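Side-chain contacts in heme oxygenase (Leptospira interrogans, PDB 5KZL), which catalyses the oxidative opening of the heme ring, which in this enzyme family yields biliverdin, carbon monoxide and ferrous iron: residues A29-F34 with G207-L212; F76-R81 with N171-N176; E87-Q90 with T95-P98. The protein carries 1 engineered substitution. One frame throughout, in Å; residues are numbered along the deposited sequence. Where two conformers were deposited one is given.

Overall arrangement
All three contacts belong to one all-helical heme oxygenase domain, and along the chain they are nested: interaction 3 falls between the two segments of interaction 2, which itself falls between those of interaction 1. Interaction 1 joins helix 29-36 to the end of helix 188-210, and interaction 2 ties the 76-81 loop to helix 170-183. Their centres are about 26 Å apart. Phe209 and Ile31 of interaction 1 meet a heme vinyl and a methyl, while Lys174 of segment 171-176 bonds a propionate. Interaction 3 is about 21 and 25 Å from them between centres. Interactions 1 and 2 thus border the heme at different edges, whereas interaction 3 belongs to the helical body away from it.

Interaction 1. Residues A29-F34 with G207-L212. Engineered in segment 29-34: Ser33 (natural residue Cys). With HEM (protoporphyrin IX containing Fe), chain B.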
loop_
_atom_site.group_PDB
_atom_site.type_symbol
_atom_site.label_atom_id
_atom_site.label_comp_id
_atom_site.label_asym_id
_atom_site.label_seq_id
_atom_site.Cartn_x
_atom_site.Cartn_y
_atom_site.Cartn_z
ATOM N N ALA A 29 2.007 18.006 -2.371
ATOM C CA ALA A 29 2.772 18.777 -1.394
ATOM C C ALA A 29 2.869 18.026 -0.061
ATOM O O ALA A 29 3.781 18.300 0.733
ATOM C CB ALA A 29 2.131 20.126 -1.168
ATOM N N PHE A 30 1.908 17.103 0.192
ATOM C CA PHE A 30 1.924 16.284 1.407
ATOM C C PHE A 30 3.210 15.445 1.404
ATOM O O PHE A 30 3.960 15.474 2.381
ATOM C CB PHE A 30 0.684 15.367 1.501
ATOM C CG PHE A 30 0.760 14.424 2.681
ATOM C CD1 PHE A 30 0.546 14.885 3.975
ATOM C CD2 PHE A 30 1.078 13.086 2.500
ATOM C CE1 PHE A 30 0.636 14.013 5.068
ATOM C CE2 PHE A 30 1.197 12.222 3.595
ATOM C CZ PHE A 30 0.973 12.692 4.868
ATOM N N ILE A 31 3.475 14.745 0.280
ATOM C CA ILE A 31 4.660 13.900 0.118
ATOM C C ILE A 31 5.944 14.744 0.029
ATOM O O ILE A 31 6.921 14.389 0.675
ATOM C CB ILE A 31 4.503 12.883 -1.052
ATOM C CG1 ILE A 31 3.217 12.029 -0.888
ATOM C CG2 ILE A 31 5.732 11.981 -1.204
ATOM C CD1 ILE A 31 3.196 10.983 0.300
ATOM N N ARG A 32 5.955 15.862 -0.732
ATOM C CA ARG A 32 7.169 16.698 -0.799
ATOM C C ARG A 32 7.630 17.128 0.596
ATOM O O ARG A 32 8.815 17.006 0.913
ATOM C CB ARG A 32 6.950 17.955 -1.642
ATOM C CG ARG A 32 7.413 17.878 -3.080
ATOM C CD ARG A 32 7.444 19.275 -3.692
ATOM N NE ARG A 32 6.160 19.971 -3.524
ATOM C CZ ARG A 32 5.112 19.839 -4.334
ATOM N NH1 ARG A 32 3.986 20.491 -4.080
ATOM N NH2 ARG A 32 5.183 19.056 -5.407
ATOM N N SER A 33 6.685 17.619 1.437
ATOM C CA SER A 33 7.020 18.065 2.784
ATOM C C SER A 33 7.482 16.898 3.636
ATOM O O SER A 33 8.506 17.020 4.302
ATOM C CB SER A 33 5.857 18.813 3.426
ATOM O OG SER A 33 5.553 19.976 2.671
ATOM N N PHE A 34 6.764 15.749 3.564
ATOM C CA PHE A 34 7.102 14.505 4.257
ATOM C C PHE A 34 8.554 14.135 3.898
ATOM O O PHE A 34 9.335 13.849 4.798
ATOM C CB PHE A 34 6.111 13.395 3.836
ATOM C CG PHE A 34 6.043 12.088 4.603
ATOM C CD1 PHE A 34 6.918 11.823 5.656
ATOM C CD2 PHE A 34 5.104 11.121 4.272
ATOM C CE1 PHE A 34 6.871 10.601 6.340
ATOM C CE2 PHE A 34 5.057 9.903 4.958
ATOM C CZ PHE A 34 5.935 9.652 5.990
ATOM N N GLY A 207 -4.307 10.389 -6.023
ATOM C CA GLY A 207 -5.639 10.916 -5.733
ATOM C C GLY A 207 -5.895 11.137 -4.254
ATOM O O GLY A 207 -6.355 12.211 -3.855
ATOM N N ILE A 208 -5.556 10.152 -3.414
ATOM C CA ILE A 208 -5.731 10.303 -1.963
ATOM C C ILE A 208 -4.718 11.323 -1.404
ATOM O O ILE A 208 -5.088 12.117 -0.547
ATOM C CB ILE A 208 -5.766 8.960 -1.161
ATOM C CG1 ILE A 208 -4.473 8.158 -1.299
ATOM C CG2 ILE A 208 -6.999 8.118 -1.528
ATOM C CD1 ILE A 208 -4.408 6.825 -0.501
ATOM N N PHE A 209 -3.478 11.366 -1.946
ATOM C CA PHE A 209 -2.465 12.331 -1.504
ATOM C C PHE A 209 -2.852 13.771 -1.853
ATOM O O PHE A 209 -2.544 14.697 -1.074
ATOM C CB PHE A 209 -1.051 11.983 -2.010
ATOM C CG PHE A 209 -0.462 10.651 -1.570
ATOM C CD1 PHE A 209 -0.862 10.046 -0.380
ATOM C CD2 PHE A 209 0.505 10.018 -2.335
ATOM C CE1 PHE A 209 -0.323 8.816 0.017
ATOM C CE2 PHE A 209 1.057 8.798 -1.927
ATOM C CZ PHE A 209 0.637 8.205 -0.760
ATOM N N SER A 210 -3.554 13.936 -3.011
ATOM C CA SER A 210 -4.047 15.219 -3.541
ATOM C C SER A 210 -5.008 15.902 -2.576
ATOM O O SER A 210 -5.165 17.117 -2.623
ATOM C CB SER A 210 -4.750 15.008 -4.884
ATOM O OG SER A 210 -6.140 14.762 -4.732
ATOM N N GLU A 211 -5.685 15.117 -1.733
ATOM C CA GLU A 211 -6.670 15.643 -0.787
ATOM C C GLU A 211 -6.091 16.278 0.460
ATOM O O GLU A 211 -6.791 17.038 1.131
ATOM C CB GLU A 211 -7.606 14.530 -0.354
ATOM C CG GLU A 211 -8.592 14.116 -1.415
ATOM C CD GLU A 211 -9.460 12.954 -0.991
ATOM O OE1 GLU A 211 -8.949 12.076 -0.257
ATOM O OE2 GLU A 211 -10.614 12.871 -1.469
ATOM N N LEU A 212 -4.850 15.910 0.808
ATOM C CA LEU A 212 -4.175 16.285 2.051
ATOM C C LEU A 212 -3.632 17.712 2.082
ATOM O O LEU A 212 -3.588 18.347 1.023
ATOM C CB LEU A 212 -3.075 15.267 2.382
ATOM C CG LEU A 212 -3.592 13.829 2.548
ATOM C CD1 LEU A 212 -2.468 12.807 2.399
ATOM C CD2 LEU A 212 -4.319 13.655 3.876
ATOM O OXT LEU A 212 -3.396 18.231 3.196
HETATM C CHA HEM B . 10.320 1.160 -3.994
HETATM C CHB HEM B . 5.690 2.148 -4.267
HETATM C CHC HEM B . 6.598 6.437 -2.362
HETATM C CHD HEM B . 10.934 5.047 -1.314
HETATM C C1A HEM B . 8.990 1.067 -4.218
HETATM C C2A HEM B . 8.375 -0.035 -4.897
HETATM C C3A HEM B . 7.082 0.264 -4.993
HETATM C C4A HEM B . 6.879 1.497 -4.374
HETATM C CMA HEM B . 6.013 -0.567 -5.587
HETATM C CAA HEM B . 9.038 -1.291 -5.405
HETATM C CBA HEM B . 9.768 -1.088 -6.752
HETATM C CGA HEM B . 10.251 -2.379 -7.265
HETATM O O1A HEM B . 9.851 -2.808 -8.304
HETATM O O2A HEM B . 11.061 -2.997 -6.592
HETATM C C1B HEM B . 5.516 3.435 -3.787
HETATM C C2B HEM B . 4.254 4.156 -3.841
HETATM C C3B HEM B . 4.536 5.358 -3.303
HETATM C C4B HEM B . 5.962 5.359 -2.940
HETATM C CMB HEM B . 2.929 3.678 -4.329
HETATM C CAB HEM B . 3.711 6.480 -3.095
HETATM C CBB HEM B . 2.633 6.445 -3.694
HETATM C C1C HEM B . 7.803 6.429 -1.757
HETATM C C2C HEM B . 8.279 7.371 -0.803
HETATM C C3C HEM B . 9.521 6.950 -0.505
HETATM C C4C HEM B . 9.782 5.743 -1.247
HETATM C CMC HEM B . 7.526 8.579 -0.247
HETATM C CAC HEM B . 10.403 7.623 0.420
HETATM C CBC HEM B . 11.374 7.002 0.954
HETATM C C1D HEM B . 11.153 3.907 -2.059
HETATM C C2D HEM B . 12.474 3.232 -2.134
HETATM C C3D HEM B . 12.287 2.148 -2.844
HETATM C C4D HEM B . 10.869 2.157 -3.232
HETATM C CMD HEM B . 13.733 3.662 -1.466
HETATM C CAD HEM B . 13.351 1.156 -3.223
HETATM C CBD HEM B . 13.756 0.253 -2.119
HETATM C CGD HEM B . 14.797 -0.741 -2.522
HETATM O O1D HEM B . 15.016 -0.973 -3.650
HETATM O O2D HEM B . 15.382 -1.306 -1.649
HETATM N NA HEM B . 8.029 1.963 -3.964
HETATM N NB HEM B . 6.402 4.232 -3.298
HETATM N NC HEM B . 8.725 5.520 -1.980
HETATM N ND HEM B . 10.255 3.211 -2.723
HETATM FE FE HEM B . 8.402 3.723 -3.005
HETATM O O HOH W 1 7.884 2.852 -0.965
#
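The wall of the heme pocket beside one vinyl group is built where helix 29-36 meets the end of helix 188-210 and the chain terminus, through two aliphatic-on-aromatic pairs that no hydrogen bond accompanies. In the pair nearer the heme, Ile31 lies across the ring of Phe209. Its CD1 stands over the middle of the ring, 3.8 Å from the Phe209 centroid and 10° off the normal, a CH-pi contact, while CG1 comes to 3.7 Å from Phe209 CD2. With chi1 -54°, Ile31 CG1 sits beside the backbone N and points at Phe209, and CG2, opposite the N, is the branch that faces the heme, 4.0 Å from HEM CMC. Phe209 presents its edge to the cofactor: CE2 is 3.3 Å from HEM CBB, and HEM CAB lies in the plane of the ring. One aromatic group thus receives the isoleucine on a face and the vinyl group at its rim.

The second pair has the roles of the segments exchanged. Phe30 supplies the ring and Leu212, the last residue of the chain, the methyl: Leu212 CD1 lies over the Phe30 face, displaced toward the rim and 3.6 Å from Phe30 CD2, again a CH-pi contact. With CG of Phe30 anti to its N (chi1 174°), the ring extends across to the leucine, whose CB also packs against Phe30 CB at 3.9 Å. His47 of helix 41-64 touches Phe30, Phe209 and Leu212, so a third helix closes this apolar cluster. Glu211 bonds to Ser104 and Ala106, tying the chain end to the start of helix 105-120. With Phe30, Ile31 and Phe209 buried, the contact forms an apolar part of the heme pocket, to which Ile31 and Phe209 belong, in the all-helical heme oxygenase fold.

Interaction 2. Residues F76-R81 with N171-N176; sequences FPELYR and NGFKQN. With HEM (protoporphyrin IX containing Fe), chain B.
Phe173 directs the edge of its ring at the face of Phe76, a T-shaped (edge-to-face) pair with centroids 5.0 Å apart and planes at 61°. The far corner of the Phe173 ring makes the approach, CZ coming to 3.4 Å from Phe76 CD1. That reach follows from chi1 of -161°, which sets CG anti to the backbone N and sends the ring away from helix 170-183 into the 76-81 loop. There it is met from three directions. Leu79 lies on the CE1 flank, with its CD2 3.8 Å from Phe173 CE1. On the other flank Glu78 brings its carboxylate to the ring edge, CD lying 4.0 Å from Phe173 CE2, and the carboxylate is turned 71° from the plane of the ring. Glu78 OE1 also lies in plane at the edge of Phe76, so one acid borders both aromatics, where the weakly electropositive ring edges would probably favour it.

Leu137 of helix 125-151 and the loop residue Ile167 also touch Phe173. One residue further along, Lys174 leaves the helix in another direction: its chain bends at chi3 and NZ donates to HEM O2D at 2.9 Å, a single bond to a propionate that is probably negatively charged. This is the propionate side of the heme pocket, where basic side chains at the heme edge pair with the propionates, as in other heme oxygenases.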
loop_
_atom_site.group_PDB
_atom_site.type_symbol
_atom_site.label_atom_id
_atom_site.label_comp_id
_atom_site.label_asym_id
_atom_site.label_seq_id
_atom_site.Cartn_x
_atom_site.Cartn_y
_atom_site.Cartn_z
ATOM N N PHE A 76 0.365 -13.590 1.036
ATOM C CA PHE A 76 1.304 -13.113 2.050
ATOM C C PHE A 76 0.637 -12.316 3.196
ATOM O O PHE A 76 0.831 -11.101 3.289
ATOM C CB PHE A 76 2.418 -12.276 1.387
ATOM C CG PHE A 76 3.410 -13.032 0.524
ATOM C CD1 PHE A 76 4.229 -14.016 1.071
ATOM C CD2 PHE A 76 3.596 -12.689 -0.811
ATOM C CE1 PHE A 76 5.201 -14.658 0.288
ATOM C CE2 PHE A 76 4.553 -13.345 -1.597
ATOM C CZ PHE A 76 5.343 -14.329 -1.043
ATOM N N PRO A 77 -0.056 -12.998 4.141
ATOM C CA PRO A 77 -0.669 -12.276 5.279
ATOM C C PRO A 77 0.347 -11.514 6.130
ATOM O O PRO A 77 -0.052 -10.618 6.862
ATOM C CB PRO A 77 -1.327 -13.388 6.106
ATOM C CG PRO A 77 -1.514 -14.512 5.166
ATOM C CD PRO A 77 -0.400 -14.434 4.162
ATOM N N GLU A 78 1.653 -11.865 6.033
ATOM C CA GLU A 78 2.757 -11.174 6.732
ATOM C C GLU A 78 2.759 -9.676 6.408
ATOM O O GLU A 78 3.284 -8.876 7.187
ATOM C CB GLU A 78 4.131 -11.729 6.291
ATOM C CG GLU A 78 4.366 -13.173 6.668
ATOM C CD GLU A 78 4.104 -14.179 5.563
ATOM O OE1 GLU A 78 3.173 -13.984 4.748
ATOM O OE2 GLU A 78 4.740 -15.249 5.619
ATOM N N LEU A 79 2.255 -9.323 5.209
ATOM C CA LEU A 79 2.251 -7.949 4.697
ATOM C C LEU A 79 1.069 -7.111 5.139
ATOM O O LEU A 79 1.150 -5.891 5.023
ATOM C CB LEU A 79 2.328 -7.961 3.160
ATOM C CG LEU A 79 3.567 -8.616 2.535
ATOM C CD1 LEU A 79 3.377 -8.784 1.038
ATOM C CD2 LEU A 79 4.830 -7.775 2.808
ATOM N N TYR A 80 -0.036 -7.741 5.603
ATOM C CA TYR A 80 -1.277 -7.028 5.970
ATOM C C TYR A 80 -1.017 -5.853 6.901
ATOM O O TYR A 80 -0.203 -5.955 7.837
ATOM C CB TYR A 80 -2.358 -7.966 6.511
ATOM C CG TYR A 80 -2.914 -8.984 5.533
ATOM C CD1 TYR A 80 -2.543 -8.973 4.185
ATOM C CD2 TYR A 80 -3.826 -9.949 5.952
ATOM C CE1 TYR A 80 -3.057 -9.913 3.287
ATOM C CE2 TYR A 80 -4.347 -10.891 5.064
ATOM C CZ TYR A 80 -3.938 -10.886 3.742
ATOM O OH TYR A 80 -4.485 -11.798 2.885
ATOM N N ARG A 81 -1.685 -4.722 6.595
ATOM C CA ARG A 81 -1.488 -3.423 7.249
ATOM C C ARG A 81 -2.667 -2.900 8.039
ATOM O O ARG A 81 -2.467 -1.973 8.830
ATOM C CB ARG A 81 -1.064 -2.357 6.195
ATOM C CG ARG A 81 0.195 -2.666 5.347
ATOM C CD ARG A 81 1.495 -2.622 6.135
ATOM N NE ARG A 81 1.712 -3.838 6.930
ATOM C CZ ARG A 81 2.458 -3.893 8.032
ATOM N NH1 ARG A 81 2.605 -5.039 8.687
ATOM N NH2 ARG A 81 3.088 -2.812 8.467
ATOM N N ASN A 171 15.097 -8.022 3.508
ATOM C CA ASN A 171 15.810 -8.173 2.231
ATOM C C ASN A 171 15.467 -9.506 1.575
ATOM O O ASN A 171 15.149 -9.557 0.397
ATOM C CB ASN A 171 17.325 -8.032 2.437
ATOM C CG ASN A 171 18.127 -7.991 1.158
ATOM O OD1 ASN A 171 17.996 -7.071 0.343
ATOM N ND2 ASN A 171 19.019 -8.961 0.982
ATOM N N GLY A 172 15.499 -10.583 2.375
ATOM C CA GLY A 172 15.173 -11.917 1.880
ATOM C C GLY A 172 13.724 -12.009 1.433
ATOM O O GLY A 172 13.435 -12.604 0.387
ATOM N N PHE A 173 12.796 -11.377 2.195
ATOM C CA PHE A 173 11.372 -11.373 1.857
ATOM C C PHE A 173 11.086 -10.593 0.577
ATOM O O PHE A 173 10.299 -11.053 -0.243
ATOM C CB PHE A 173 10.522 -10.821 3.007
ATOM C CG PHE A 173 9.063 -11.212 2.921
ATOM C CD1 PHE A 173 8.181 -10.510 2.103
ATOM C CD2 PHE A 173 8.569 -12.277 3.665
ATOM C CE1 PHE A 173 6.834 -10.878 2.022
ATOM C CE2 PHE A 173 7.220 -12.651 3.576
ATOM C CZ PHE A 173 6.360 -11.932 2.780
ATOM N N LYS A 174 11.737 -9.430 0.378
ATOM C CA LYS A 174 11.570 -8.643 -0.848
ATOM C C LYS A 174 11.965 -9.486 -2.064
ATOM O O LYS A 174 11.241 -9.492 -3.059
ATOM C CB LYS A 174 12.451 -7.389 -0.805
ATOM C CG LYS A 174 11.905 -6.244 0.061
ATOM C CD LYS A 174 12.985 -5.229 0.426
ATOM C CE LYS A 174 13.692 -4.543 -0.719
ATOM N NZ LYS A 174 14.875 -3.759 -0.237
ATOM N N GLN A 175 13.097 -10.228 -1.958
ATOM C CA GLN A 175 13.603 -11.095 -3.025
ATOM C C GLN A 175 12.608 -12.210 -3.304
ATOM O O GLN A 175 12.242 -12.431 -4.464
ATOM C CB GLN A 175 14.985 -11.687 -2.658
ATOM C CG GLN A 175 16.102 -10.638 -2.613
ATOM C CD GLN A 175 17.390 -11.123 -1.983
ATOM O OE1 GLN A 175 17.457 -12.163 -1.312
ATOM N NE2 GLN A 175 18.434 -10.336 -2.136
ATOM N N ASN A 176 12.103 -12.854 -2.223
ATOM C CA ASN A 176 11.137 -13.940 -2.292
ATOM C C ASN A 176 9.831 -13.452 -2.916
ATOM O O ASN A 176 9.231 -14.174 -3.704
ATOM C CB ASN A 176 10.902 -14.528 -0.910
ATOM C CG ASN A 176 12.045 -15.358 -0.374
ATOM O OD1 ASN A 176 13.110 -15.484 -0.984
ATOM N ND2 ASN A 176 11.840 -15.935 0.796
HETATM C CHA HEM B . 10.320 1.160 -3.994
HETATM C CHB HEM B . 5.690 2.148 -4.267
HETATM C CHC HEM B . 6.598 6.437 -2.362
HETATM C CHD HEM B . 10.934 5.047 -1.314
HETATM C C1A HEM B . 8.990 1.067 -4.218
HETATM C C2A HEM B . 8.375 -0.035 -4.897
HETATM C C3A HEM B . 7.082 0.264 -4.993
HETATM C C4A HEM B . 6.879 1.497 -4.374
HETATM C CMA HEM B . 6.013 -0.567 -5.587
HETATM C CAA HEM B . 9.038 -1.291 -5.405
HETATM C CBA HEM B . 9.768 -1.088 -6.752
HETATM C CGA HEM B . 10.251 -2.379 -7.265
HETATM O O1A HEM B . 9.851 -2.808 -8.304
HETATM O O2A HEM B . 11.061 -2.997 -6.592
HETATM C C1B HEM B . 5.516 3.435 -3.787
HETATM C C2B HEM B . 4.254 4.156 -3.841
HETATM C C3B HEM B . 4.536 5.358 -3.303
HETATM C C4B HEM B . 5.962 5.359 -2.940
HETATM C CMB HEM B . 2.929 3.678 -4.329
HETATM C CAB HEM B . 3.711 6.480 -3.095
HETATM C CBB HEM B . 2.633 6.445 -3.694
HETATM C C1C HEM B . 7.803 6.429 -1.757
HETATM C C2C HEM B . 8.279 7.371 -0.803
HETATM C C3C HEM B . 9.521 6.950 -0.505
HETATM C C4C HEM B . 9.782 5.743 -1.247
HETATM C CMC HEM B . 7.526 8.579 -0.247
HETATM C CAC HEM B . 10.403 7.623 0.420
HETATM C CBC HEM B . 11.374 7.002 0.954
HETATM C C1D HEM B . 11.153 3.907 -2.059
HETATM C C2D HEM B . 12.474 3.232 -2.134
HETATM C C3D HEM B . 12.287 2.148 -2.844
HETATM C C4D HEM B . 10.869 2.157 -3.232
HETATM C CMD HEM B . 13.733 3.662 -1.466
HETATM C CAD HEM B . 13.351 1.156 -3.223
HETATM C CBD HEM B . 13.756 0.253 -2.119
HETATM C CGD HEM B . 14.797 -0.741 -2.522
HETATM O O1D HEM B . 15.016 -0.973 -3.650
HETATM O O2D HEM B . 15.382 -1.306 -1.649
HETATM N NA HEM B . 8.029 1.963 -3.964
HETATM N NB HEM B . 6.402 4.232 -3.298
HETATM N NC HEM B . 8.725 5.520 -1.980
HETATM N ND HEM B . 10.255 3.211 -2.723
HETATM FE FE HEM B . 8.402 3.723 -3.005
HETATM O O HOH W 1 7.884 2.852 -0.965
#

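Interaction 3. Residues E87-Q90 with T95-P98; sequences EDLQ and TWKP
Helix 82-93 and the irregular segment 95-98 after it lie close enough for the chain to fold back on itself: the CA atoms are nearest at Gln90 and Thr95, 5.3 Å apart. No hydrogen bond joins the two segments, and the main side-chain contact is Leu89 with Trp96. Leu89 lays CD1 on the indole, 3.8 Å from the centroid of the six-membered ring of Trp96 and 10° off its normal, a CH-pi contact. Trp96 CE3, also 3.8 Å from Leu89 CD1, is the nearest ring atom. Because CG of Trp96 is anti to the backbone N (chi1 -175°), the indole extends back alongside the helix, and the stems meet as well, Leu89 CB lying 4.0 Å from Trp96 CB.

His101 stacks on Trp96, and Tyr52 meets it edge-to-face. Trp96 NE1 donates to Glu49 OE2 of helix 41-64, a bond that helps fix the rotation of the indole, while Leu89 touches Leu48 and Glu49 of the same helix. Gln90 NE2 bonds to Gly94 O in the turn. The arrangement is a chain reversal at the end of helix 82-93, in which the tryptophan of the following loop packs back on a leucine of that helix and on helix 41-64, away from the heme.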
loop_
_atom_site.group_PDB
_atom_site.type_symbol
_atom_site.label_atom_id
_atom_site.label_comp_id
_atom_site.label_asym_id
_atom_site.label_seq_id
_atom_site.Cartn_x
_atom_site.Cartn_y
_atom_site.Cartn_z
ATOM N N GLU A 87 -3.751 0.658 14.964
ATOM C CA GLU A 87 -2.889 0.961 16.096
ATOM C C GLU A 87 -2.312 2.378 16.004
ATOM O O GLU A 87 -2.400 3.130 16.969
ATOM C CB GLU A 87 -1.783 -0.081 16.225
ATOM C CG GLU A 87 -1.078 0.020 17.557
ATOM C CD GLU A 87 0.063 -0.953 17.693
ATOM O OE1 GLU A 87 -0.190 -2.138 18.008
ATOM O OE2 GLU A 87 1.215 -0.524 17.485
ATOM N N ASP A 88 -1.799 2.775 14.827
ATOM C CA ASP A 88 -1.283 4.138 14.641
ATOM C C ASP A 88 -2.416 5.147 14.786
ATOM O O ASP A 88 -2.217 6.171 15.423
ATOM C CB ASP A 88 -0.578 4.301 13.276
ATOM C CG ASP A 88 0.706 3.500 13.175
ATOM O OD1 ASP A 88 1.219 3.055 14.232
ATOM O OD2 ASP A 88 1.201 3.328 12.052
ATOM N N LEU A 89 -3.615 4.833 14.256
ATOM C CA LEU A 89 -4.774 5.718 14.391
ATOM C C LEU A 89 -5.156 5.928 15.864
ATOM O O LEU A 89 -5.434 7.049 16.281
ATOM C CB LEU A 89 -5.957 5.245 13.554
ATOM C CG LEU A 89 -5.802 5.507 12.056
ATOM C CD1 LEU A 89 -6.712 4.612 11.274
ATOM C CD2 LEU A 89 -6.076 6.989 11.734
ATOM N N GLN A 90 -5.103 4.853 16.674
ATOM C CA GLN A 90 -5.361 4.994 18.103
ATOM C C GLN A 90 -4.279 5.909 18.747
ATOM O O GLN A 90 -4.620 6.710 19.612
ATOM C CB GLN A 90 -5.390 3.604 18.778
ATOM C CG GLN A 90 -5.823 3.603 20.271
ATOM C CD GLN A 90 -4.729 4.062 21.225
ATOM O OE1 GLN A 90 -3.560 3.657 21.125
ATOM N NE2 GLN A 90 -5.070 4.957 22.158
ATOM N N THR A 95 -8.763 7.660 20.557
ATOM C CA THR A 95 -9.841 6.737 20.226
ATOM C C THR A 95 -10.261 7.058 18.788
ATOM O O THR A 95 -10.658 8.192 18.502
ATOM C CB THR A 95 -10.973 6.766 21.282
ATOM O OG1 THR A 95 -12.079 6.031 20.781
ATOM C CG2 THR A 95 -11.412 8.185 21.677
ATOM N N TRP A 96 -10.103 6.102 17.869
ATOM C CA TRP A 96 -10.499 6.397 16.508
ATOM C C TRP A 96 -11.824 5.747 16.163
ATOM O O TRP A 96 -11.925 4.532 16.097
ATOM C CB TRP A 96 -9.399 6.096 15.476
ATOM C CG TRP A 96 -9.761 6.508 14.082
ATOM C CD1 TRP A 96 -9.843 7.783 13.594
ATOM C CD2 TRP A 96 -10.070 5.637 12.987
ATOM N NE1 TRP A 96 -10.185 7.757 12.260
ATOM C CE2 TRP A 96 -10.345 6.453 11.865
ATOM C CE3 TRP A 96 -10.136 4.241 12.840
ATOM C CZ2 TRP A 96 -10.703 5.919 10.619
ATOM C CZ3 TRP A 96 -10.488 3.713 11.602
ATOM C CH2 TRP A 96 -10.759 4.547 10.510
ATOM N N LYS A 97 -12.839 6.584 15.934
ATOM C CA LYS A 97 -14.179 6.149 15.544
ATOM C C LYS A 97 -14.324 6.265 13.992
ATOM O O LYS A 97 -14.338 7.391 13.481
ATOM C CB LYS A 97 -15.255 6.976 16.303
ATOM C CG LYS A 97 -16.703 6.726 15.855
ATOM C CD LYS A 97 -17.376 5.570 16.602
ATOM C CE LYS A 97 -18.596 5.044 15.878
ATOM N NZ LYS A 97 -19.712 6.026 15.864
ATOM N N PRO A 98 -14.415 5.125 13.241
ATOM C CA PRO A 98 -14.567 5.211 11.771
ATOM C C PRO A 98 -15.782 6.017 11.295
ATOM O O PRO A 98 -15.683 6.716 10.294
ATOM C CB PRO A 98 -14.669 3.734 11.336
ATOM C CG PRO A 98 -13.981 2.978 12.430
ATOM C CD PRO A 98 -14.361 3.715 13.680
#